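Long-range contact in putative glycosyltransferase (GalT1) (Streptococcus parasanguinis FW213, PDB 5HEA), which probably transfers sugar from a nucleotide-activated donor, the chain here being the C-terminal part of a longer protein and holding a GT-A type domain: residues I116-F121 / S203-I208. Sequence-based numbering, arbitrary orientation.
Sequences ISVCNF and SQITFI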
loop_
_atom_site.group_PDB
_atom_site.type_symbol
_atom_site.label_atom_id
_atom_site.label_comp_id
_atom_site.label_asym_id
_atom_site.label_seq_id
_atom_site.Cartn_x
_atom_site.Cartn_y
_atom_site.Cartn_z
ATOM N N ILE A 116 -39.200 -17.863 14.380
ATOM C CA ILE A 116 -38.946 -16.468 14.024
ATOM C C ILE A 116 -40.290 -15.748 13.978
ATOM O O ILE A 116 -41.282 -16.319 13.523
ATOM C CB ILE A 116 -38.268 -16.356 12.633
ATOM C CG1 ILE A 116 -36.946 -17.139 12.622
ATOM C CG2 ILE A 116 -38.031 -14.873 12.258
ATOM C CD1 ILE A 116 -36.276 -17.246 11.257
ATOM N N SER A 117 -40.336 -14.519 14.487
ATOM C CA SER A 117 -41.469 -13.637 14.246
ATOM C C SER A 117 -40.946 -12.361 13.579
ATOM O O SER A 117 -39.796 -11.963 13.780
ATOM C CB SER A 117 -42.231 -13.316 15.536
ATOM O OG SER A 117 -41.447 -12.530 16.416
ATOM N N VAL A 118 -41.793 -11.745 12.764
ATOM C CA VAL A 118 -41.402 -10.615 11.936
ATOM C C VAL A 118 -42.541 -9.621 11.977
ATOM O O VAL A 118 -43.708 -10.010 11.867
ATOM C CB VAL A 118 -41.186 -11.048 10.462
ATOM C CG1 VAL A 118 -40.773 -9.849 9.578
ATOM C CG2 VAL A 118 -40.156 -12.178 10.360
ATOM N N CYS A 119 -42.225 -8.345 12.162
ATOM C CA CYS A 119 -43.252 -7.320 12.000
ATOM C C CYS A 119 -42.876 -6.405 10.850
ATOM O O CYS A 119 -41.872 -6.625 10.169
ATOM C CB CYS A 119 -43.517 -6.534 13.302
ATOM S SG CYS A 119 -42.205 -5.403 13.853
ATOM N N ASN A 120 -43.680 -5.381 10.628
ATOM C CA ASN A 120 -43.449 -4.482 9.514
ATOM C C ASN A 120 -42.876 -3.176 10.059
ATOM O O ASN A 120 -42.548 -3.073 11.250
ATOM C CB ASN A 120 -44.771 -4.244 8.763
ATOM C CG ASN A 120 -44.570 -4.020 7.275
ATOM O OD1 ASN A 120 -43.578 -3.427 6.847
ATOM N ND2 ASN A 120 -45.511 -4.502 6.477
ATOM N N PHE A 121 -42.741 -2.177 9.199
ATOM C CA PHE A 121 -42.254 -0.884 9.675
ATOM C C PHE A 121 -43.013 0.257 9.021
ATOM O O PHE A 121 -43.512 0.126 7.904
ATOM C CB PHE A 121 -40.737 -0.733 9.420
ATOM C CG PHE A 121 -40.361 -0.732 7.971
ATOM C CD1 PHE A 121 -40.326 0.452 7.247
ATOM C CD2 PHE A 121 -40.054 -1.913 7.321
ATOM C CE1 PHE A 121 -39.988 0.452 5.906
ATOM C CE2 PHE A 121 -39.722 -1.920 5.980
ATOM C CZ PHE A 121 -39.686 -0.741 5.272
ATOM N N SER A 203 -38.648 -23.626 10.999
ATOM C CA SER A 203 -39.733 -24.529 10.595
ATOM C C SER A 203 -40.991 -23.730 10.274
ATOM O O SER A 203 -41.736 -24.067 9.357
ATOM C CB SER A 203 -40.059 -25.538 11.706
ATOM O OG SER A 203 -39.024 -26.494 11.861
ATOM N N GLN A 204 -41.219 -22.668 11.044
ATOM C CA GLN A 204 -42.384 -21.814 10.867
ATOM C C GLN A 204 -42.049 -20.381 11.249
ATOM O O GLN A 204 -41.309 -20.128 12.203
ATOM C CB GLN A 204 -43.555 -22.303 11.722
ATOM C CG GLN A 204 -44.790 -21.401 11.657
ATOM C CD GLN A 204 -45.950 -21.950 12.469
ATOM O OE1 GLN A 204 -46.699 -22.812 12.002
ATOM N NE2 GLN A 204 -46.096 -21.459 13.693
ATOM N N ILE A 205 -42.610 -19.444 10.499
ATOM C CA ILE A 205 -42.384 -18.036 10.741
ATOM C C ILE A 205 -43.731 -17.349 10.938
ATOM O O ILE A 205 -44.679 -17.634 10.213
ATOM C CB ILE A 205 -41.639 -17.425 9.553
ATOM C CG1 ILE A 205 -40.296 -18.164 9.367
ATOM C CG2 ILE A 205 -41.482 -15.920 9.742
ATOM C CD1 ILE A 205 -39.465 -17.687 8.184
ATOM N N THR A 206 -43.821 -16.465 11.932
ATOM C CA THR A 206 -45.047 -15.707 12.160
ATOM C C THR A 206 -44.845 -14.245 11.766
ATOM O O THR A 206 -43.904 -13.592 12.224
ATOM C CB THR A 206 -45.501 -15.785 13.626
ATOM O OG1 THR A 206 -45.755 -17.154 13.972
ATOM C CG2 THR A 206 -46.777 -14.965 13.838
ATOM N N PHE A 207 -45.722 -13.740 10.901
ATOM C CA PHE A 207 -45.669 -12.342 10.484
ATOM C C PHE A 207 -46.791 -11.548 11.132
ATOM O O PHE A 207 -47.951 -11.979 11.103
ATOM C CB PHE A 207 -45.777 -12.230 8.956
ATOM C CG PHE A 207 -45.722 -10.809 8.450
ATOM C CD1 PHE A 207 -44.541 -10.084 8.511
ATOM C CD2 PHE A 207 -46.842 -10.203 7.914
ATOM C CE1 PHE A 207 -44.483 -8.791 8.052
ATOM C CE2 PHE A 207 -46.796 -8.894 7.459
ATOM C CZ PHE A 207 -45.615 -8.192 7.523
ATOM N N ILE A 208 -46.458 -10.396 11.720
ATOM C CA ILE A 208 -47.499 -9.461 12.166
ATOM C C ILE A 208 -47.425 -8.169 11.360
ATOM O O ILE A 208 -46.395 -7.480 11.368
ATOM C CB ILE A 208 -47.453 -9.158 13.694
ATOM C CG1 ILE A 208 -46.024 -9.024 14.186
ATOM C CG2 ILE A 208 -48.125 -10.268 14.484
ATOM C CD1 ILE A 208 -45.912 -8.732 15.665
#
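I205 sets its branched side chain beside I116 and V118, its CG2 lying 4.0 Å from CG2 of V118; beta-branched residues suit extended backbone and give this face of the sheet an apolar surface. T206, on the other face, grips through its backbone: its N donates to I116 O (3.0 Å, 168° at the hydrogen), and its O accepts from V118 N (2.9 Å) along a more bent path. T206 thus bridges I116 and V118, the residues flanking its partner S117, as a parallel pair does. Its buried hydroxyl is satisfied by S114 and N144. Strands 116-125 and 204-217 are neighbours in the mixed sheet that extends the Rossmann-like core, consistent with a GT-A fold. F207 then turns back to the V118 face. With CG anti to the backbone N (chi1 -180°), its ring reaches along the neighbouring strand, CD1 3.9 Å from V118 CG1, while N120 ND2, held by N209 OD1, comes up at the ring edge, 3.8 Å from CZ, its amide plane inclined 62° to the ring. I208 N donates to V118 O at 2.8 Å, nearly straight; I208 CG1 packs 3.6 Å from C119 CB, whose small side chain lets it come close beneath helix 101-110.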